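Local coordinates for uncharacterized protein (Legionella pneumophila subsp. pneumophila, PDB 5L0L), which is of unknown function but carries a HIT-related domain, here in a fragment of a predicted membrane protein, and may act on nucleotides as HIT-family relatives do, at residues V89-L93 with F186-E192. Residues are numbered along the deposited sequence; the frame is centred on the assembly and turned at random.
Sequences VYEKL and FKLKLAE
Phe186 points the edge of its ring at the face of Tyr90, an edge-to-face (T-shaped) pair with centroids 5.3 Å apart and planes at 75°, where helix 73-92 of the HIT-related domain packs against helix 176-194. Phe186 CE2 and CZ make the touch, CE2 lying 3.7 Å from Tyr90 CZ. Val89 CG1 makes an off-centre CH-pi contact with the same Phe186 ring, 29° from its normal, while Leu93 CD1 approaches Phe186 CE1 at 4.0 Å. The other valine methyl, CG2, is directed to Leu190, 4.1 Å from its CB; CG1 stands anti to the backbone N, and the two methyls divide between successive turns of the partner helix. The closest CA pair, Val89 and Lys189, is separated by 5.9 Å.

Around this apolar centre, Tyr90 OH is hydrogen-bonded to Tyr49 O, which fixes the far end of the ring, and Ile51 of strand 51-58 touches both aromatic rings. Leu190 also packs on Ile26 of strand 25-31 and Val209 of strand 207-211, which ties helix 176-194 to the six-stranded antiparallel sheet.

The partly exposed flank is polar. Glu192 OE1 lies 3.6 Å from Lys189 NZ in a salt bridge and, in the Lys92 conformer described here, makes a longer one to Lys92 NZ, joining both ammonium groups in one salt-bridge network. In that conformer Lys92, bent at chi3, brings NZ within 2.7 Å of Lys189 O, a hydrogen bond whose donor is tilted 15° from the carbonyl plane.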
# COMPACT_ATOMS: atom_id res chain seq x y z
N VAL A 89 -11.49 1.67 9.87
CA VAL A 89 -11.30 2.39 11.12
C VAL A 89 -10.90 3.85 10.83
O VAL A 89 -11.46 4.77 11.41
CB VAL A 89 -10.28 1.69 12.02
CG1 VAL A 89 -9.96 2.56 13.20
CG2 VAL A 89 -10.80 0.33 12.44
N TYR A 90 -9.95 4.07 9.90
CA TYR A 90 -9.59 5.43 9.52
C TYR A 90 -10.79 6.20 8.95
O TYR A 90 -11.03 7.37 9.29
CB TYR A 90 -8.40 5.43 8.53
CG TYR A 90 -7.13 5.05 9.22
CD1 TYR A 90 -6.35 6.02 9.87
CD2 TYR A 90 -6.75 3.73 9.31
CE1 TYR A 90 -5.19 5.68 10.52
CE2 TYR A 90 -5.61 3.36 9.98
CZ TYR A 90 -4.83 4.33 10.59
OH TYR A 90 -3.68 3.95 11.25
N GLU A 91 -11.56 5.52 8.10
CA GLU A 91 -12.77 6.12 7.50
C GLU A 91 -13.75 6.56 8.60
O GLU A 91 -14.26 7.68 8.55
CB GLU A 91 -13.45 5.12 6.54
CG GLU A 91 -14.57 5.70 5.69
CD GLU A 91 -14.07 6.47 4.46
OE1 GLU A 91 -14.81 7.43 4.07
OE2 GLU A 91 -13.00 6.11 3.86
N LYS A 92 -14.00 5.71 9.59
CA LYS A 92 -14.91 6.04 10.70
C LYS A 92 -14.42 7.14 11.63
O LYS A 92 -15.18 7.67 12.44
CB LYS A 92 -15.14 4.81 11.55
CG LYS A 92 -16.08 3.80 10.97
CD LYS A 92 -15.94 2.54 11.76
CE LYS A 92 -16.65 2.64 13.09
NZ LYS A 92 -16.51 1.38 13.81
N LEU A 93 -13.12 7.40 11.61
CA LEU A 93 -12.52 8.56 12.28
C LEU A 93 -12.57 9.85 11.47
O LEU A 93 -12.27 10.91 12.01
CB LEU A 93 -11.08 8.26 12.69
CG LEU A 93 -10.90 7.20 13.76
CD1 LEU A 93 -9.45 6.75 13.81
CD2 LEU A 93 -11.38 7.74 15.13
N PHE A 186 -8.89 3.22 18.73
CA PHE A 186 -8.71 2.25 17.64
C PHE A 186 -9.37 0.92 17.99
O PHE A 186 -10.07 0.34 17.15
CB PHE A 186 -7.24 2.05 17.28
CG PHE A 186 -6.77 2.97 16.17
CD1 PHE A 186 -6.60 4.32 16.40
CD2 PHE A 186 -6.51 2.48 14.89
CE1 PHE A 186 -6.18 5.18 15.39
CE2 PHE A 186 -6.07 3.34 13.88
CZ PHE A 186 -5.90 4.69 14.13
N LYS A 187 -9.17 0.45 19.22
CA LYS A 187 -9.81 -0.81 19.66
C LYS A 187 -11.34 -0.74 19.59
O LYS A 187 -11.98 -1.63 19.06
CB LYS A 187 -9.37 -1.18 21.07
CG LYS A 187 -7.94 -1.64 21.17
CD LYS A 187 -7.55 -1.86 22.60
CE LYS A 187 -6.07 -2.21 22.75
NZ LYS A 187 -5.67 -2.37 24.17
N LEU A 188 -11.90 0.35 20.09
CA LEU A 188 -13.34 0.52 20.08
C LEU A 188 -13.91 0.60 18.67
O LEU A 188 -14.90 -0.08 18.36
CB LEU A 188 -13.77 1.73 20.91
CG LEU A 188 -15.28 1.97 20.97
CD1 LEU A 188 -16.01 0.77 21.54
CD2 LEU A 188 -15.58 3.22 21.79
N LYS A 189 -13.29 1.41 17.80
CA LYS A 189 -13.80 1.55 16.45
C LYS A 189 -13.69 0.21 15.70
O LYS A 189 -14.59 -0.15 14.95
CB LYS A 189 -13.09 2.67 15.68
CG LYS A 189 -13.38 4.08 16.20
CD LYS A 189 -14.84 4.42 16.21
CE LYS A 189 -15.15 5.87 16.55
NZ LYS A 189 -16.62 5.88 16.83
N LEU A 190 -12.62 -0.53 15.92
CA LEU A 190 -12.48 -1.84 15.30
C LEU A 190 -13.52 -2.82 15.82
O LEU A 190 -14.17 -3.54 15.03
CB LEU A 190 -11.07 -2.38 15.52
CG LEU A 190 -10.77 -3.77 14.95
CD1 LEU A 190 -11.04 -3.84 13.46
CD2 LEU A 190 -9.35 -4.16 15.30
N ALA A 191 -13.71 -2.83 17.14
CA ALA A 191 -14.68 -3.74 17.75
C ALA A 191 -16.09 -3.41 17.25
O ALA A 191 -16.86 -4.33 16.93
CB ALA A 191 -14.61 -3.71 19.27
N GLU A 192 -16.41 -2.12 17.13
CA GLU A 192 -17.71 -1.72 16.57
C GLU A 192 -17.86 -2.19 15.13
O GLU A 192 -18.92 -2.70 14.71
CB GLU A 192 -17.90 -0.21 16.63
CG GLU A 192 -18.17 0.28 18.05
CD GLU A 192 -18.07 1.77 18.24
OE1 GLU A 192 -17.58 2.50 17.37
OE2 GLU A 192 -18.48 2.25 19.32